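Local coordinates for protein PipY (Synechococcus elongatus, PDB 5NLC) that binds pyridoxal 5'-phosphate and is probably involved in keeping the level of this vitamin B6 cofactor in balance, at residues 6-9 with 10-14; 75-78 with 79-82; 130-133 with 134-138; 167-170 with 171-174; 196-199 with 200-204. All coordinates share one frame; numbering follows the deposited sequence.

Contact 1. Residues 6-9 with 10-14; sequences ERLA and SLRSQ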
# COMPACT_ATOMS: atom_id res chain seq x y z
N GLU A 6 2.39 -11.61 -20.91
CA GLU A 6 1.51 -12.78 -20.80
C GLU A 6 1.07 -12.98 -19.34
O GLU A 6 -0.11 -13.22 -19.02
CB GLU A 6 2.23 -14.03 -21.32
CG GLU A 6 2.56 -13.98 -22.81
CD GLU A 6 3.42 -15.18 -23.27
OE1 GLU A 6 2.91 -15.98 -24.07
OE2 GLU A 6 4.60 -15.34 -22.85
N ARG A 7 2.03 -12.87 -18.43
CA ARG A 7 1.75 -12.95 -16.99
C ARG A 7 0.76 -11.87 -16.52
O ARG A 7 -0.21 -12.14 -15.75
CB ARG A 7 3.06 -12.89 -16.20
CG ARG A 7 3.96 -14.12 -16.33
CD ARG A 7 5.32 -13.76 -15.76
NE ARG A 7 6.17 -14.92 -15.61
CZ ARG A 7 6.09 -15.80 -14.62
NH1 ARG A 7 5.20 -15.70 -13.65
NH2 ARG A 7 6.91 -16.84 -14.62
N LEU A 8 1.01 -10.63 -16.95
CA LEU A 8 0.11 -9.52 -16.60
C LEU A 8 -1.30 -9.78 -17.14
O LEU A 8 -2.27 -9.53 -16.44
CB LEU A 8 0.61 -8.16 -17.13
CG LEU A 8 -0.28 -6.99 -16.72
CD1 LEU A 8 -0.34 -6.87 -15.21
CD2 LEU A 8 0.19 -5.65 -17.26
N ALA A 9 -1.43 -10.23 -18.38
CA ALA A 9 -2.74 -10.55 -18.98
C ALA A 9 -3.53 -11.61 -18.20
O ALA A 9 -4.79 -11.58 -18.11
CB ALA A 9 -2.57 -11.04 -20.40
N SER A 10 -2.78 -12.59 -17.71
CA SER A 10 -3.36 -13.69 -17.00
C SER A 10 -3.87 -13.20 -15.67
O SER A 10 -5.02 -13.49 -15.29
CB SER A 10 -2.35 -14.82 -16.88
OG SER A 10 -2.90 -15.84 -16.12
N LEU A 11 -3.06 -12.42 -14.96
CA LEU A 11 -3.52 -11.84 -13.70
C LEU A 11 -4.69 -10.93 -13.86
O LEU A 11 -5.70 -11.06 -13.11
CB LEU A 11 -2.42 -11.08 -13.05
CG LEU A 11 -1.31 -11.93 -12.54
CD1 LEU A 11 0.00 -11.14 -12.51
CD2 LEU A 11 -1.69 -12.41 -11.17
N ARG A 12 -4.60 -10.00 -14.80
CA ARG A 12 -5.72 -9.08 -15.01
C ARG A 12 -7.03 -9.84 -15.36
O ARG A 12 -8.10 -9.39 -14.98
CB ARG A 12 -5.42 -8.04 -16.09
CG ARG A 12 -4.40 -7.04 -15.62
CD ARG A 12 -4.02 -6.12 -16.78
NE ARG A 12 -3.40 -4.88 -16.25
CZ ARG A 12 -3.15 -3.76 -16.95
NH1 ARG A 12 -3.45 -3.65 -18.26
NH2 ARG A 12 -2.57 -2.73 -16.32
N SER A 13 -6.93 -10.99 -16.07
CA SER A 13 -8.13 -11.72 -16.40
C SER A 13 -8.80 -12.30 -15.15
O SER A 13 -9.98 -12.58 -15.19
CB SER A 13 -7.89 -12.79 -17.45
OG SER A 13 -7.14 -13.86 -16.89
N GLN A 14 -8.05 -12.50 -14.08
CA GLN A 14 -8.59 -13.02 -12.84
C GLN A 14 -9.18 -11.93 -11.95
O GLN A 14 -9.87 -12.26 -11.05
CB GLN A 14 -7.56 -13.84 -12.06
CG GLN A 14 -6.97 -14.99 -12.82
CD GLN A 14 -5.77 -15.61 -12.13
OE1 GLN A 14 -4.66 -15.57 -12.64
NE2 GLN A 14 -6.00 -16.19 -10.97

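Contact 2. Residues 75-78 with 79-82; sequences SNKA and RKAV. With PO4 (phosphate ion), chain C.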
# COMPACT_ATOMS: atom_id res chain seq x y z
N SER A 75 10.66 7.00 10.77
CA SER A 75 10.34 8.45 10.80
C SER A 75 11.42 9.36 10.22
O SER A 75 11.06 10.37 9.63
CB SER A 75 9.93 8.91 12.21
OG SER A 75 8.52 8.68 12.35
N ASN A 76 12.71 8.96 10.28
CA ASN A 76 13.81 9.73 9.68
C ASN A 76 13.99 9.56 8.18
O ASN A 76 14.87 10.19 7.59
CB ASN A 76 15.15 9.46 10.43
CG ASN A 76 15.76 8.04 10.18
OD1 ASN A 76 15.25 7.18 9.42
ND2 ASN A 76 16.87 7.80 10.85
N LYS A 77 13.22 8.69 7.55
CA LYS A 77 13.18 8.54 6.11
C LYS A 77 11.86 9.08 5.55
O LYS A 77 11.60 8.94 4.36
CB LYS A 77 13.33 7.05 5.71
CG LYS A 77 14.70 6.43 5.92
CD LYS A 77 15.76 7.10 5.02
CE LYS A 77 17.18 6.69 5.41
NZ LYS A 77 17.39 5.23 5.21
N ALA A 78 11.03 9.67 6.40
CA ALA A 78 9.74 10.16 5.97
C ALA A 78 9.93 11.23 4.88
O ALA A 78 9.17 11.29 3.96
CB ALA A 78 8.93 10.67 7.14
N ARG A 79 10.98 12.06 4.98
CA ARG A 79 11.18 13.11 4.00
C ARG A 79 11.42 12.55 2.61
O ARG A 79 10.80 12.98 1.64
CB ARG A 79 12.32 14.01 4.44
CG ARG A 79 12.55 15.22 3.56
CD ARG A 79 13.68 16.11 4.16
NE ARG A 79 13.09 16.85 5.24
CZ ARG A 79 12.34 17.95 5.10
NH1 ARG A 79 12.14 18.54 3.92
NH2 ARG A 79 11.80 18.49 6.17
N LYS A 80 12.35 11.59 2.49
CA LYS A 80 12.56 10.93 1.22
C LYS A 80 11.32 10.21 0.71
O LYS A 80 11.10 10.16 -0.47
CB LYS A 80 13.76 9.99 1.26
CG LYS A 80 15.10 10.74 1.34
CD LYS A 80 16.21 9.73 1.55
CE LYS A 80 17.60 10.33 1.32
NZ LYS A 80 18.58 9.63 2.19
N ALA A 81 10.54 9.60 1.58
CA ALA A 81 9.30 8.94 1.15
C ALA A 81 8.28 9.92 0.56
O ALA A 81 7.69 9.66 -0.47
CB ALA A 81 8.68 8.21 2.33
N VAL A 82 8.13 11.10 1.19
CA VAL A 82 7.24 12.11 0.65
C VAL A 82 7.72 12.58 -0.73
O VAL A 82 6.94 12.80 -1.64
CB VAL A 82 7.04 13.27 1.62
CG1 VAL A 82 6.20 14.38 0.99
CG2 VAL A 82 6.37 12.78 2.89
P PO4 C . 12.44 16.15 8.98
O1 PO4 C . 11.15 15.43 9.27
O2 PO4 C . 13.15 15.48 7.83
O3 PO4 C . 12.10 17.59 8.61
O4 PO4 C . 13.30 16.16 10.23
O HOH W 1 12.39 12.47 7.72
O HOH W 2 14.33 11.33 4.66

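Contact 3. Residues 130-133 with 134-138; sequences PADL and RAELP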
# COMPACT_ATOMS: atom_id res chain seq x y z
N PRO A 130 -5.87 -1.06 16.93
CA PRO A 130 -7.22 -0.55 16.51
C PRO A 130 -7.91 0.46 17.39
O PRO A 130 -8.59 1.38 16.85
CB PRO A 130 -8.10 -1.81 16.38
CG PRO A 130 -7.14 -2.94 16.36
CD PRO A 130 -5.86 -2.52 17.02
N ALA A 131 -7.76 0.30 18.70
CA ALA A 131 -8.32 1.28 19.67
C ALA A 131 -7.67 2.67 19.57
O ALA A 131 -8.35 3.74 19.58
CB ALA A 131 -8.16 0.74 21.10
N ASP A 132 -6.34 2.65 19.43
CA ASP A 132 -5.60 3.89 19.22
C ASP A 132 -6.01 4.54 17.90
O ASP A 132 -6.24 5.74 17.86
CB ASP A 132 -4.06 3.65 19.30
CG ASP A 132 -3.21 4.95 19.27
OD1 ASP A 132 -3.60 6.05 19.84
OD2 ASP A 132 -2.09 4.87 18.66
N LEU A 133 -6.11 3.76 16.83
CA LEU A 133 -6.55 4.31 15.55
C LEU A 133 -7.94 4.96 15.67
O LEU A 133 -8.13 6.08 15.26
CB LEU A 133 -6.58 3.26 14.42
CG LEU A 133 -7.03 3.74 13.03
CD1 LEU A 133 -6.33 5.02 12.55
CD2 LEU A 133 -6.87 2.57 12.06
N ARG A 134 -8.87 4.30 16.31
CA ARG A 134 -10.22 4.89 16.46
C ARG A 134 -10.17 6.19 17.28
O ARG A 134 -10.81 7.17 16.97
CB ARG A 134 -11.16 3.89 17.14
CG ARG A 134 -12.60 4.36 17.21
CD ARG A 134 -13.42 3.40 18.09
NE ARG A 134 -13.75 2.15 17.41
CZ ARG A 134 -14.83 1.99 16.60
NH1 ARG A 134 -15.68 3.00 16.33
NH2 ARG A 134 -15.09 0.81 16.04
N ALA A 135 -9.37 6.19 18.35
CA ALA A 135 -9.25 7.35 19.19
C ALA A 135 -8.62 8.53 18.51
O ALA A 135 -8.87 9.68 18.90
CB ALA A 135 -8.46 7.04 20.45
N GLU A 136 -7.75 8.27 17.53
CA GLU A 136 -7.02 9.34 16.86
C GLU A 136 -7.67 9.81 15.59
O GLU A 136 -7.20 10.71 14.93
CB GLU A 136 -5.59 8.85 16.59
CG GLU A 136 -4.74 8.77 17.87
CD GLU A 136 -4.94 9.97 18.86
OE1 GLU A 136 -4.89 11.16 18.47
OE2 GLU A 136 -5.24 9.72 20.07
N LEU A 137 -8.79 9.18 15.23
CA LEU A 137 -9.48 9.57 14.02
C LEU A 137 -9.83 11.09 13.86
O LEU A 137 -9.69 11.62 12.77
CB LEU A 137 -10.74 8.73 13.91
CG LEU A 137 -11.11 8.00 12.68
CD1 LEU A 137 -9.97 7.31 12.00
CD2 LEU A 137 -12.33 7.17 13.04
N PRO A 138 -10.21 11.77 14.94
CA PRO A 138 -10.48 13.18 14.79
C PRO A 138 -9.25 13.98 14.41
O PRO A 138 -9.35 14.90 13.62
CB PRO A 138 -10.98 13.61 16.17
CG PRO A 138 -11.51 12.37 16.76
CD PRO A 138 -10.60 11.29 16.28

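Contact 4. Residues 167-170 with 171-174; sequences LFAQ and ARTF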
# COMPACT_ATOMS: atom_id res chain seq x y z
N LEU A 167 -9.29 -12.56 8.78
CA LEU A 167 -8.58 -11.30 8.97
C LEU A 167 -8.96 -10.26 7.94
O LEU A 167 -9.18 -9.10 8.35
CB LEU A 167 -7.04 -11.49 9.02
CG LEU A 167 -6.18 -10.22 9.06
CD1 LEU A 167 -6.22 -9.49 10.40
CD2 LEU A 167 -4.76 -10.60 8.74
N PHE A 168 -9.00 -10.67 6.65
CA PHE A 168 -9.31 -9.77 5.58
C PHE A 168 -10.76 -9.30 5.66
O PHE A 168 -11.05 -8.12 5.38
CB PHE A 168 -8.97 -10.37 4.23
CG PHE A 168 -7.48 -10.58 3.98
CD1 PHE A 168 -6.48 -9.80 4.59
CD2 PHE A 168 -7.11 -11.54 3.06
CE1 PHE A 168 -5.13 -10.02 4.26
CE2 PHE A 168 -5.80 -11.77 2.73
CZ PHE A 168 -4.80 -11.00 3.35
N ALA A 169 -11.63 -10.17 6.14
CA ALA A 169 -13.04 -9.79 6.37
C ALA A 169 -13.18 -8.77 7.50
O ALA A 169 -13.93 -7.79 7.41
CB ALA A 169 -13.86 -11.05 6.63
N GLN A 170 -12.42 -9.01 8.55
CA GLN A 170 -12.38 -8.12 9.70
C GLN A 170 -11.86 -6.79 9.30
O GLN A 170 -12.39 -5.80 9.78
CB GLN A 170 -11.58 -8.69 10.83
CG GLN A 170 -11.59 -7.91 12.14
CD GLN A 170 -10.54 -8.41 13.12
OE1 GLN A 170 -9.66 -9.26 12.78
NE2 GLN A 170 -10.58 -7.87 14.32
N ALA A 171 -10.83 -6.73 8.46
CA ALA A 171 -10.36 -5.46 7.91
C ALA A 171 -11.41 -4.71 7.15
O ALA A 171 -11.61 -3.55 7.40
CB ALA A 171 -9.16 -5.68 7.03
N ARG A 172 -12.10 -5.38 6.26
CA ARG A 172 -13.17 -4.76 5.51
C ARG A 172 -14.24 -4.19 6.41
O ARG A 172 -14.67 -3.05 6.24
CB ARG A 172 -13.81 -5.76 4.51
CG ARG A 172 -14.95 -5.13 3.75
CD ARG A 172 -15.75 -6.08 2.86
NE ARG A 172 -16.49 -7.02 3.71
CZ ARG A 172 -16.14 -8.26 3.96
NH1 ARG A 172 -15.05 -8.81 3.42
NH2 ARG A 172 -16.93 -9.01 4.75
N THR A 173 -14.63 -4.98 7.39
CA THR A 173 -15.64 -4.59 8.34
C THR A 173 -15.26 -3.35 9.15
O THR A 173 -16.00 -2.36 9.24
CB THR A 173 -16.00 -5.85 9.18
OG1 THR A 173 -16.58 -6.80 8.27
CG2 THR A 173 -17.03 -5.52 10.17
N PHE A 174 -14.07 -3.38 9.71
CA PHE A 174 -13.53 -2.27 10.48
C PHE A 174 -13.35 -0.99 9.64
O PHE A 174 -13.69 0.05 10.14
CB PHE A 174 -12.21 -2.70 11.08
CG PHE A 174 -11.58 -1.74 12.03
CD1 PHE A 174 -12.33 -1.02 12.97
CD2 PHE A 174 -10.19 -1.62 12.05
CE1 PHE A 174 -11.72 -0.18 13.88
CE2 PHE A 174 -9.57 -0.80 12.97
CZ PHE A 174 -10.32 -0.10 13.91

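Contact 5. Residues 196-199 with 200-204; sequences SDWP and LAVAE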
# COMPACT_ATOMS: atom_id res chain seq x y z
N SER A 196 0.96 -14.95 -1.98
CA SER A 196 0.28 -16.22 -1.75
C SER A 196 -1.17 -16.10 -1.28
O SER A 196 -1.87 -17.07 -1.28
CB SER A 196 1.04 -17.00 -0.71
OG SER A 196 1.34 -16.17 0.38
N ASP A 197 -1.62 -14.92 -0.84
CA ASP A 197 -2.95 -14.82 -0.28
C ASP A 197 -3.86 -13.82 -0.97
O ASP A 197 -5.02 -13.62 -0.52
CB ASP A 197 -2.91 -14.61 1.22
CG ASP A 197 -2.40 -13.26 1.65
OD1 ASP A 197 -2.34 -12.33 0.79
OD2 ASP A 197 -2.13 -13.11 2.89
N TRP A 198 -3.44 -13.27 -2.11
CA TRP A 198 -4.27 -12.24 -2.77
C TRP A 198 -5.67 -12.75 -3.23
O TRP A 198 -6.58 -11.99 -3.22
CB TRP A 198 -3.54 -11.48 -3.91
CG TRP A 198 -3.22 -12.30 -5.12
CD1 TRP A 198 -1.99 -12.83 -5.46
CD2 TRP A 198 -4.10 -12.65 -6.17
NE1 TRP A 198 -2.06 -13.52 -6.64
CE2 TRP A 198 -3.35 -13.46 -7.09
CE3 TRP A 198 -5.46 -12.44 -6.41
CZ2 TRP A 198 -3.92 -13.96 -8.25
CZ3 TRP A 198 -6.01 -12.94 -7.57
CH2 TRP A 198 -5.26 -13.74 -8.46
N PRO A 199 -5.81 -14.02 -3.62
CA PRO A 199 -7.20 -14.43 -3.96
C PRO A 199 -8.15 -14.31 -2.74
O PRO A 199 -9.31 -13.93 -2.89
CB PRO A 199 -7.03 -15.86 -4.46
CG PRO A 199 -5.60 -15.92 -4.95
CD PRO A 199 -4.84 -15.06 -3.98
N LEU A 200 -7.68 -14.59 -1.54
CA LEU A 200 -8.52 -14.45 -0.33
C LEU A 200 -8.84 -12.97 -0.12
O LEU A 200 -9.98 -12.60 0.26
CB LEU A 200 -7.86 -14.99 0.90
CG LEU A 200 -7.49 -16.47 0.89
CD1 LEU A 200 -6.77 -16.82 2.19
CD2 LEU A 200 -8.67 -17.36 0.67
N ALA A 201 -7.84 -12.12 -0.40
CA ALA A 201 -7.99 -10.67 -0.20
C ALA A 201 -9.01 -10.10 -1.15
O ALA A 201 -9.92 -9.37 -0.71
CB ALA A 201 -6.65 -10.00 -0.39
N VAL A 202 -8.94 -10.48 -2.42
CA VAL A 202 -9.86 -10.01 -3.43
C VAL A 202 -11.29 -10.42 -3.06
O VAL A 202 -12.21 -9.59 -3.12
CB VAL A 202 -9.49 -10.53 -4.81
CG1 VAL A 202 -10.61 -10.33 -5.83
CG2 VAL A 202 -8.18 -9.95 -5.28
N ALA A 203 -11.49 -11.67 -2.62
CA ALA A 203 -12.84 -12.12 -2.27
C ALA A 203 -13.37 -11.32 -1.06
O ALA A 203 -14.56 -11.24 -0.89
CB ALA A 203 -12.84 -13.62 -1.96
N GLU A 204 -12.49 -10.77 -0.21
CA GLU A 204 -12.93 -9.99 0.92
C GLU A 204 -12.87 -8.47 0.69
O GLU A 204 -13.04 -7.71 1.65
CB GLU A 204 -12.16 -10.36 2.14
CG GLU A 204 -12.27 -11.80 2.56
CD GLU A 204 -13.67 -12.26 2.87
OE1 GLU A 204 -14.49 -11.43 3.29
OE2 GLU A 204 -13.95 -13.45 2.63

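Contact 1. Residues 6-9 with 10-14
Four i to i+4 backbone bonds join residues 6-9 to 10-14, and the one from Arg12 N to Leu8 O is short and nearly straight, at 2.9 Å with an N-H...O angle of 172°. The same two residues also meet through their side chains. Extended from CG to NE, Arg12 passes across Leu8, with Arg12 NE 3.8 Å from Leu8 CG. Beyond that point Leu8 CD2 sits over the centre of the guanidinium, 3.8 Å above its plane, an apolar methyl laid on a flat charged group whose rim stays available for bonding. Arg12 NH2 uses that rim to donate to the carbonyl of Gly40. This is the N-terminal helix of a modified TIM barrel, the fold type III scaffold of PLP-binding proteins. Leu8 also packs on Gln41 and Leu215 of nearby loops. With only a methyl at this position, as in an alanine, the guanidinium face is likely to lose its cover and the arginine chain to swing more freely. Leu11 lays CG and CD1 against the backbone of Arg7, with CD1 3.4 Å from Arg7 O, and touches Trp198 beyond. Near the C-terminal end Ser13 N reaches Ala9 O at 3.0 Å from above the carbonyl plane, while Ser13 OG, held between its own backbone N and carbonyl carbon (chi1 71°), donates to Ser10 O at 2.7 Å.

Contact 2. Residues 75-78 with 79-82
Ala78, Lys77 and Arg79 carry most of this junction, where a 3-10 turn at 75-77 runs into helix 78-84. The carbonyl of Lys77 starts the regular pattern: Ala81 N donates to Lys77 O at 3.0 Å, in the carbonyl plane. Lys77 CD comes within 4.4 Å of Lys80 CD, while Lys80 NZ bonds to Gln50. Ala78 follows, its O taking Val82 N, and Val82 CG2 lies against that same oxygen at 3.3 Å. The methyl of Ala78 turns to helix 94-107, where it packs on Leu100 and Ile103. Arg79 leaves the helix with CG anti to the backbone N (chi1 -175°) and then bends at chi3 (-78°), a course that brings the edge of its guanidinium to a phosphate ion, probably taken from the crystallisation liquor. The phosphorus lies in the guanidinium plane, and two N-H groups grip separate oxygens: Arg79 NE donates to PO4 O2 at 2.9 Å and Arg79 NH2 to PO4 O3 at 2.6 Å, the latter bond nearly straight at 172°. One water accepts from Arg79 N and donates to both Ser75 O and PO4 O2; a second joins Asn76 O to Lys80 N. Arg99 and Arg102 also bond the ion, and Arg79 NH2 has a salt bridge to Glu106. This is consistent with an anion-accepting spot between helices 78-84 and 94-107, its positive charges probably balanced by phosphate and Glu106 together.

Contact 3. Residues 130-133 with 134-138
Glu136 touches Asp132, one helical turn earlier, through its CG methylene, and can be followed atom by atom. Its CB lies 3.4 Å from Asp132 O, the carbonyl that also accepts the backbone N-H of Glu136. CG stays beside the backbone N (chi1 -73°) and meets the same oxygen, while 3.5 Å away it touches Asp132 OD1. The bend at chi2 (-40°) then carries CD away from the aspartate, leaving Glu136 OE2 4.0 Å from Asp132 OD1. The two side chains cross with their carboxylate planes 52° apart. Both groups would normally be negative, so this approach is probably somewhat unfavourable, and the contact itself is made by the CG methylene. The backbone below is ordinary at first: Arg134 N bonds to Pro130 O, and Ala135 N to Ala131 O at 2.9 Å. At Glu136 N the hydrogen is shared between Asp132 O and, weakly, Leu133 O. This helix, 130-141, connects strand 112-116 to strand 147-152 as a beta-alpha-beta crossover on the outside of the TIM barrel. Pro138 disturbs its regularity, since a proline nitrogen has no hydrogen to give to the preceding turn, and the helix is kinked there. On the buried side Leu133 CD1 and Leu137 CD1 meet at 4.3 Å, a light apolar contact. Leu133 also packs on Val117 and Trp128, and on Leu178 of helix 161-181, while Leu137 rests on Gln181 and Ala182.

Contact 4. Residues 167-170 with 171-174
With CG opposite the backbone N (chi1 179°) and a bend at chi3 (68°), Arg172 folds back over Ala169, whereas a chi1 of -64° in Thr173 sets OG1 beside its own backbone N and aims it at the carbonyl of the same alanine. Both residues belong to helix 161-181, the crossover helix between strands 147-152 and 189-191 of the TIM barrel. The guanidinium of Arg172 turns one face to Ala169 O, which stands 4.1 Å above the plane over its centre; this is packing of a flat cation on a carbonyl, with the guanidinium nitrogens lying across that oxygen rather than bonded to it. Next to it, Arg172 NH1 comes within 3.7 Å of Ala169 CA. The charge of the arginine is met elsewhere, by a salt bridge from NH1 to Glu204 at the end of helix 198-203. Along the backbone, Ala171 N, Arg172 N and Phe174 N donate to Leu167 O, Phe168 O and Gln170 O in the usual i to i+4 pattern. Phe168 points away from the next turn and packs against Asp197, Leu200 and Ala201, while Phe174 reaches in the other direction to Pro130 and Arg134 of helix 130-141. Ala169 O is the doubly used acceptor of this turn: Thr173 N reaches it at 2.9 Å, tilted from the carbonyl plane, and Thr173 OG1 adds a second bond at 3.0 Å from above that plane.

Contact 5. Residues 196-199 with 200-204
Trp198 and Val202, one turn apart, make the apolar part of this contact. Their side chains lie side by side and point the same way, and Val202 CG2 meets the indole at its edge, 3.9 Å from Trp198 CE3. The indole takes a chi1 of 67°, with CG between the backbone N and the carbonyl carbon, which lets one ring face receive Pro199 CD, 3.3 Å above the plane and offset toward the rim. Val202 CG2 also rests 3.3 Å from Trp198 O.

Backbone bonds form the second group. Asp197 O takes Ala201 N at 3.2 Å, in the carbonyl plane, and a weak bond from Leu200 N; Val202 N reaches Trp198 O at 2.9 Å, nearly straight at 167°, and Ala203 N bonds to Pro199 O. Asp197 holds the N-cap position, yet its side chain gives the helix no capping bond: OD1 accepts from the backbone N of Met194.

The indole N-H is used beyond the segment: Trp198 NE1 donates to Gln214 OE1, while the indole packs on Ile209 and Val211. This short helix, after the seventh strand of the fold type III barrel, lies beside the cofactor site: the side chains of Trp198 and Asp197 are about 6 Å from those of Ser195 and Arg210 respectively, residues that bind pyridoxal 5'-phosphate, though the cofactor is not bound here.

From the N terminus the five contacts come in series: each is a local turn of a helix, so none encloses or crosses another and none closes a long loop. Contact 1, on helix 4-14, meets contact 5 where Leu11 and Gln14 pack on Trp198, joining the first helix of the barrel to the last. Contact 2 lies apart, its centre about 34 Å from that of contact 1, across the chain's centre. Contacts 3 and 4 adjoin through Phe174, which packs on Pro130 and Arg134. Contact 4 then reaches contact 5 by the Arg172-Glu204 salt bridge and by Phe168, completing a run of neighbouring helices 130-141, 161-181, 198-203 and 4-14.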